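Local atomic coordinates of 6-phospho-beta-d glycosidase (Streptococcus pyogenes, PDB entry 5FOO), a protein that hydrolyses beta-glucosides, probably those phosphorylated at the 6-position of the sugar, as a retaining glycosidase of family 1. Residues M353-N367 / E405-T417. The protein carries 1 engineered substitution. Numbering follows the deposited sequence.
Sequences MRDHYDNIPWFLSEN and EAGSNCFGYHVWT. With JAZ (6-phosphocyclophellitol), chain G.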
loop_
_atom_site.group_PDB
_atom_site.type_symbol
_atom_site.label_atom_id
_atom_site.label_comp_id
_atom_site.label_asym_id
_atom_site.label_seq_id
_atom_site.Cartn_x
_atom_site.Cartn_y
_atom_site.Cartn_z
ATOM N N MET A 353 13.144 -3.805 -11.645
ATOM C CA MET A 353 13.370 -4.868 -10.639
ATOM C C MET A 353 14.450 -5.829 -11.137
ATOM O O MET A 353 15.406 -6.176 -10.404
ATOM C CB MET A 353 12.084 -5.628 -10.340
ATOM C CG MET A 353 11.138 -4.879 -9.424
ATOM S SD MET A 353 11.908 -4.494 -7.838
ATOM C CE MET A 353 12.377 -6.054 -7.154
ATOM N N ARG A 354 14.298 -6.205 -12.399
ATOM C CA ARG A 354 15.243 -7.104 -13.064
ATOM C C ARG A 354 16.681 -6.597 -13.035
ATOM O O ARG A 354 17.551 -7.373 -12.734
ATOM C CB ARG A 354 14.837 -7.401 -14.517
ATOM C CG ARG A 354 15.572 -8.654 -15.087
ATOM C CD ARG A 354 15.337 -8.770 -16.572
ATOM N NE ARG A 354 15.948 -7.626 -17.197
ATOM C CZ ARG A 354 15.799 -7.258 -18.462
ATOM N NH1 ARG A 354 15.045 -7.959 -19.297
ATOM N NH2 ARG A 354 16.402 -6.142 -18.896
ATOM N N ASP A 355 16.897 -5.304 -13.322
ATOM C CA ASP A 355 18.216 -4.779 -13.660
ATOM C C ASP A 355 18.834 -3.997 -12.573
ATOM O O ASP A 355 20.041 -3.814 -12.600
ATOM C CB ASP A 355 18.181 -3.909 -14.911
ATOM C CG ASP A 355 17.806 -4.674 -16.151
ATOM O OD1 ASP A 355 17.896 -5.899 -16.128
ATOM O OD2 ASP A 355 17.443 -4.080 -17.172
ATOM N N HIS A 356 18.045 -3.532 -11.612
ATOM C CA HIS A 356 18.591 -2.674 -10.572
ATOM C C HIS A 356 18.361 -3.197 -9.171
ATOM O O HIS A 356 18.987 -2.716 -8.195
ATOM C CB HIS A 356 18.055 -1.246 -10.756
ATOM C CG HIS A 356 18.485 -0.624 -12.052
ATOM N ND1 HIS A 356 19.735 -0.070 -12.233
ATOM C CD2 HIS A 356 17.852 -0.501 -13.242
ATOM C CE1 HIS A 356 19.865 0.357 -13.475
ATOM N NE2 HIS A 356 18.736 0.106 -14.111
ATOM N N TYR A 357 17.513 -4.216 -9.017
ATOM C CA TYR A 357 17.276 -4.683 -7.653
ATOM C C TYR A 357 17.456 -6.164 -7.531
ATOM O O TYR A 357 16.706 -6.795 -6.774
ATOM C CB TYR A 357 15.898 -4.193 -7.188
ATOM C CG TYR A 357 15.936 -2.710 -6.961
ATOM C CD1 TYR A 357 16.550 -2.171 -5.842
ATOM C CD2 TYR A 357 15.396 -1.831 -7.897
ATOM C CE1 TYR A 357 16.630 -0.765 -5.648
ATOM C CE2 TYR A 357 15.458 -0.476 -7.691
ATOM C CZ TYR A 357 16.076 0.044 -6.583
ATOM O OH TYR A 357 16.077 1.400 -6.429
ATOM N N ASP A 358 18.466 -6.663 -8.281
ATOM C CA ASP A 358 18.999 -8.025 -8.228
ATOM C C ASP A 358 17.933 -9.034 -8.606
ATOM O O ASP A 358 17.948 -10.163 -8.157
ATOM C CB ASP A 358 19.489 -8.338 -6.828
ATOM C CG ASP A 358 20.510 -7.360 -6.348
ATOM O OD1 ASP A 358 21.383 -6.994 -7.125
ATOM O OD2 ASP A 358 20.463 -6.950 -5.184
ATOM N N ASN A 359 16.962 -8.602 -9.393
ATOM C CA ASN A 359 15.784 -9.412 -9.639
ATOM C C ASN A 359 15.220 -10.171 -8.437
ATOM O O ASN A 359 14.709 -11.294 -8.618
ATOM C CB ASN A 359 16.120 -10.413 -10.752
ATOM C CG ASN A 359 14.943 -10.723 -11.648
ATOM O OD1 ASN A 359 13.918 -10.013 -11.709
ATOM N ND2 ASN A 359 15.102 -11.781 -12.395
ATOM N N ILE A 360 15.258 -9.592 -7.225
ATOM C CA ILE A 360 14.595 -10.267 -6.134
ATOM C C ILE A 360 13.065 -10.521 -6.370
ATOM O O ILE A 360 12.418 -9.881 -7.219
ATOM C CB ILE A 360 14.724 -9.546 -4.797
ATOM C CG1 ILE A 360 14.096 -8.171 -4.830
ATOM C CG2 ILE A 360 16.181 -9.474 -4.329
ATOM C CD1 ILE A 360 13.819 -7.705 -3.424
ATOM N N PRO A 361 12.480 -11.421 -5.574
ATOM C CA PRO A 361 11.042 -11.629 -5.842
ATOM C C PRO A 361 10.157 -10.434 -5.500
ATOM O O PRO A 361 10.387 -9.751 -4.488
ATOM C CB PRO A 361 10.680 -12.870 -5.007
ATOM C CG PRO A 361 12.008 -13.481 -4.584
ATOM C CD PRO A 361 13.034 -12.394 -4.611
ATOM N N TRP A 362 9.140 -10.215 -6.332
ATOM C CA TRP A 362 8.165 -9.146 -6.085
ATOM C C TRP A 362 6.843 -9.514 -6.716
ATOM O O TRP A 362 6.809 -10.331 -7.629
ATOM C CB TRP A 362 8.706 -7.816 -6.655
ATOM C CG TRP A 362 8.792 -7.807 -8.156
ATOM C CD1 TRP A 362 9.800 -8.353 -8.912
ATOM C CD2 TRP A 362 7.859 -7.239 -9.088
ATOM N NE1 TRP A 362 9.543 -8.165 -10.248
ATOM C CE2 TRP A 362 8.365 -7.486 -10.389
ATOM C CE3 TRP A 362 6.640 -6.550 -8.960
ATOM C CZ2 TRP A 362 7.699 -7.070 -11.547
ATOM C CZ3 TRP A 362 5.979 -6.142 -10.106
ATOM C CH2 TRP A 362 6.518 -6.397 -11.384
ATOM N N PHE A 363 5.757 -8.956 -6.201
ATOM C CA PHE A 363 4.457 -9.007 -6.876
ATOM C C PHE A 363 3.748 -7.636 -6.984
ATOM O O PHE A 363 4.020 -6.711 -6.223
ATOM C CB PHE A 363 3.540 -10.015 -6.216
ATOM C CG PHE A 363 2.895 -9.556 -4.951
ATOM C CD1 PHE A 363 3.641 -9.251 -3.834
ATOM C CD2 PHE A 363 1.482 -9.495 -4.845
ATOM C CE1 PHE A 363 3.007 -8.904 -2.667
ATOM C CE2 PHE A 363 0.875 -9.118 -3.681
ATOM C CZ PHE A 363 1.642 -8.853 -2.577
ATOM N N LEU A 364 2.857 -7.514 -7.951
ATOM C CA LEU A 364 2.158 -6.263 -8.156
ATOM C C LEU A 364 1.022 -6.286 -7.188
ATOM O O LEU A 364 0.007 -6.957 -7.406
ATOM C CB LEU A 364 1.674 -6.145 -9.574
ATOM C CG LEU A 364 0.986 -4.840 -9.998
ATOM C CD1 LEU A 364 1.822 -3.637 -9.645
ATOM C CD2 LEU A 364 0.772 -4.870 -11.504
ATOM N N SER A 365 1.189 -5.534 -6.111
ATOM C CA SER A 365 0.408 -5.711 -4.891
ATOM C C SER A 365 -0.840 -4.858 -4.806
ATOM O O SER A 365 -1.683 -5.078 -3.884
ATOM C CB SER A 365 1.319 -5.472 -3.655
ATOM O OG SER A 365 2.200 -4.367 -3.907
ATOM N N GLU A 366 -0.994 -3.914 -5.744
ATOM C CA GLU A 366 -2.190 -3.072 -5.742
ATOM C C GLU A 366 -2.327 -2.477 -7.146
ATOM O O GLU A 366 -1.548 -1.659 -7.544
ATOM C CB GLU A 366 -2.028 -1.937 -4.703
ATOM C CG GLU A 366 -3.145 -0.900 -4.645
ATOM C CD GLU A 366 -2.803 0.409 -3.940
ATOM O OE1 GLU A 366 -1.640 0.796 -3.829
ATOM O OE2 GLU A 366 -3.846 1.123 -3.473
ATOM N N ASN A 367 -3.305 -2.914 -7.897
ATOM C CA ASN A 367 -3.490 -2.381 -9.232
ATOM C C ASN A 367 -4.960 -2.402 -9.422
ATOM O O ASN A 367 -5.539 -3.432 -9.236
ATOM C CB ASN A 367 -2.789 -3.250 -10.292
ATOM C CG ASN A 367 -3.050 -2.794 -11.683
ATOM O OD1 ASN A 367 -3.734 -3.458 -12.449
ATOM N ND2 ASN A 367 -2.520 -1.648 -12.018
ATOM N N GLU A 405 7.993 -12.357 -19.108
ATOM C CA GLU A 405 8.645 -12.979 -20.277
ATOM C C GLU A 405 10.070 -12.440 -20.490
ATOM O O GLU A 405 10.955 -13.157 -20.954
ATOM C CB GLU A 405 7.817 -12.804 -21.559
ATOM C CG GLU A 405 7.999 -13.959 -22.523
ATOM C CD GLU A 405 7.067 -15.158 -22.230
ATOM O OE1 GLU A 405 6.696 -15.446 -21.060
ATOM O OE2 GLU A 405 6.657 -15.804 -23.211
ATOM N N ALA A 406 10.299 -11.196 -20.105
ATOM C CA ALA A 406 11.602 -10.575 -20.242
ATOM C C ALA A 406 12.506 -10.933 -19.098
ATOM O O ALA A 406 13.622 -10.445 -19.024
ATOM C CB ALA A 406 11.430 -9.046 -20.375
ATOM N N GLY A 407 12.042 -11.738 -18.147
ATOM C CA GLY A 407 12.928 -12.186 -17.079
ATOM C C GLY A 407 12.642 -11.584 -15.696
ATOM O O GLY A 407 13.293 -12.011 -14.731
ATOM N N SER A 408 11.674 -10.643 -15.560
ATOM C CA SER A 408 11.403 -10.108 -14.224
ATOM C C SER A 408 10.806 -11.168 -13.284
ATOM O O SER A 408 9.830 -11.858 -13.620
ATOM C CB SER A 408 10.481 -8.876 -14.251
ATOM O OG SER A 408 10.555 -8.204 -12.998
ATOM N N ASN A 409 11.305 -11.206 -12.069
ATOM C CA ASN A 409 10.894 -12.188 -11.097
ATOM C C ASN A 409 9.625 -11.769 -10.315
ATOM O O ASN A 409 9.631 -11.598 -9.092
ATOM C CB ASN A 409 12.103 -12.384 -10.205
ATOM C CG ASN A 409 12.006 -13.561 -9.257
ATOM O OD1 ASN A 409 11.213 -14.427 -9.393
ATOM N ND2 ASN A 409 12.846 -13.546 -8.262
ATOM N N CYS A 410 8.521 -11.682 -11.030
ATOM C CA CYS A 410 7.194 -11.393 -10.471
ATOM C C CYS A 410 6.376 -12.666 -10.167
ATOM O O CYS A 410 6.223 -13.530 -11.011
ATOM C CB CYS A 410 6.432 -10.530 -11.486
ATOM S SG CYS A 410 4.820 -10.071 -10.881
ATOM N N PHE A 411 5.825 -12.783 -8.980
ATOM C CA PHE A 411 5.184 -14.035 -8.570
ATOM C C PHE A 411 3.711 -13.819 -8.302
ATOM O O PHE A 411 3.041 -14.746 -7.846
ATOM C CB PHE A 411 5.896 -14.639 -7.337
ATOM C CG PHE A 411 5.865 -13.748 -6.115
ATOM C CD1 PHE A 411 4.736 -13.704 -5.287
ATOM C CD2 PHE A 411 6.945 -12.914 -5.812
ATOM C CE1 PHE A 411 4.686 -12.882 -4.154
ATOM C CE2 PHE A 411 6.928 -12.129 -4.653
ATOM C CZ PHE A 411 5.786 -12.106 -3.831
ATOM N N GLY A 412 3.158 -12.630 -8.592
ATOM C CA GLY A 412 1.712 -12.435 -8.315
ATOM C C GLY A 412 1.078 -11.106 -8.702
ATOM O O GLY A 412 1.793 -10.168 -9.029
ATOM N N TYR A 413 -0.261 -11.049 -8.636
ATOM C CA TYR A 413 -1.041 -9.874 -9.023
ATOM C C TYR A 413 -2.267 -9.785 -8.133
ATOM O O TYR A 413 -3.055 -10.720 -8.016
ATOM C CB TYR A 413 -1.446 -10.029 -10.458
ATOM C CG TYR A 413 -2.301 -8.915 -10.995
ATOM C CD1 TYR A 413 -1.765 -7.672 -11.328
ATOM C CD2 TYR A 413 -3.639 -9.094 -11.175
ATOM C CE1 TYR A 413 -2.560 -6.682 -11.849
ATOM C CE2 TYR A 413 -4.415 -8.110 -11.692
ATOM C CZ TYR A 413 -3.895 -6.909 -12.019
ATOM O OH TYR A 413 -4.775 -5.961 -12.511
ATOM N N HIS A 414 -2.382 -8.678 -7.432
ATOM C CA HIS A 414 -3.490 -8.415 -6.548
ATOM C C HIS A 414 -4.241 -7.133 -7.093
ATOM O O HIS A 414 -3.682 -6.059 -7.216
ATOM C CB HIS A 414 -2.985 -8.211 -5.092
ATOM C CG HIS A 414 -2.916 -9.458 -4.267
ATOM N ND1 HIS A 414 -2.746 -9.433 -2.904
ATOM C CD2 HIS A 414 -3.042 -10.770 -4.604
ATOM C CE1 HIS A 414 -2.756 -10.670 -2.435
ATOM N NE2 HIS A 414 -2.934 -11.497 -3.455
ATOM N N VAL A 415 -5.523 -7.290 -7.350
ATOM C CA VAL A 415 -6.398 -6.230 -7.736
ATOM C C VAL A 415 -6.759 -5.393 -6.473
ATOM O O VAL A 415 -7.214 -5.911 -5.456
ATOM C CB VAL A 415 -7.700 -6.759 -8.365
ATOM C CG1 VAL A 415 -8.555 -5.555 -8.773
ATOM C CG2 VAL A 415 -7.417 -7.621 -9.590
ATOM N N TRP A 416 -6.593 -4.077 -6.578
ATOM C CA TRP A 416 -7.258 -3.167 -5.664
ATOM C C TRP A 416 -8.687 -2.818 -6.140
ATOM O O TRP A 416 -8.787 -2.202 -7.218
ATOM C CB TRP A 416 -6.466 -1.895 -5.433
ATOM C CG TRP A 416 -7.092 -1.158 -4.290
ATOM C CD1 TRP A 416 -8.145 -0.247 -4.333
ATOM C CD2 TRP A 416 -6.751 -1.313 -2.970
ATOM N NE1 TRP A 416 -8.484 0.134 -3.061
ATOM C CE2 TRP A 416 -7.619 -0.473 -2.202
ATOM C CE3 TRP A 416 -5.760 -2.047 -2.320
ATOM C CZ2 TRP A 416 -7.537 -0.399 -0.836
ATOM C CZ3 TRP A 416 -5.666 -1.966 -0.957
ATOM C CH2 TRP A 416 -6.523 -1.143 -0.219
ATOM N N THR A 417 -9.648 -3.632 -5.765
ATOM C CA THR A 417 -9.881 -4.137 -4.420
ATOM C C THR A 417 -10.949 -5.237 -4.615
ATOM O O THR A 417 -11.777 -5.127 -5.529
ATOM C CB THR A 417 -10.192 -3.107 -3.360
ATOM O OG1 THR A 417 -9.955 -3.698 -2.078
ATOM C CG2 THR A 417 -11.622 -2.632 -3.495
HETATM C C2 JAZ G . -6.243 3.226 -1.765
HETATM C C3 JAZ G . -5.306 2.196 -1.099
HETATM C C4 JAZ G . -3.852 2.485 -1.452
HETATM C C5 JAZ G . -3.602 2.477 -2.954
HETATM C C6 JAZ G . -4.583 3.388 -3.660
HETATM C C7 JAZ G . -6.034 3.104 -3.270
HETATM C C8 JAZ G . -7.027 3.919 -4.094
HETATM O O9 JAZ G . -6.790 5.293 -3.803
HETATM P P10 JAZ G . -8.006 6.315 -3.862
HETATM O O11 JAZ G . -7.397 7.610 -3.455
HETATM O O12 JAZ G . -9.180 5.798 -3.141
HETATM O O13 JAZ G . -8.434 6.337 -5.264
HETATM O O14 JAZ G . -4.226 4.756 -3.426
HETATM O O15 JAZ G . -7.615 2.917 -1.494
HETATM O O16 JAZ G . -5.477 2.331 0.290
HETATM O O17 JAZ G . -3.001 1.553 -0.807
HETATM O O HOH W 1 -1.478 -7.132 -2.138
#
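Phe363 lays its CB over the face of the Phe411 ring, 3.9 Å from the centroid, while the edge of its own ring meets the face of His414, the two planes being perpendicular. These rings line the inner side of the last two parallel strands, 362-367 and 410-416, of the (beta/alpha)8 TIM barrel, where Trp9 of the first strand packs against the two phenylalanines. Phe411 holds CG between its backbone N and carbonyl carbon (chi1 61°), which swings its ring across to Phe363 CB. Two beta bulges shift the register, one between Trp362 and Leu364, the next before Asn367, yet the backbone ladder runs on from Trp362 N donating to Asn409 O as far as Trp416 N donating to Asn367 O.

On the outer side, toward helix 387-405, the Trp362 indole is sandwiched between Cys410 and Met353 CG; Cys410 SG sits 4.1 Å from the centroid of the six-membered ring, almost on its normal. Trp362 NE1 donates in the ring plane to Ser408 OG (2.9 Å), whose hydroxyl also bonds to Ala350 O. Farther along, Tyr413 OH reaches a lone pair of Asn367 OD1 at 2.7 Å, and Asn367 ND2 is held by Phe298 O, so both ends of this amide are fixed. Near the opposite barrel end two asparagines interlock: Asn409 ND2 donates to Asn359 O, and Asn359 OD1 accepts Asn409 N while its ND2 reaches Gly407 O.

At the C-terminal ends of the strands lies the active site. Glu366 rests its CG 3.6 Å from Trp416 CB and is covalently joined to the inhibitor, consistent with the family's catalytic nucleophile. The indole of Trp416 floors the cyclitol, Glu366 OE2 and JAZ C3 lying over the same face, and the ester bond from Glu366 OE2 to JAZ C5 measures 1.5 Å.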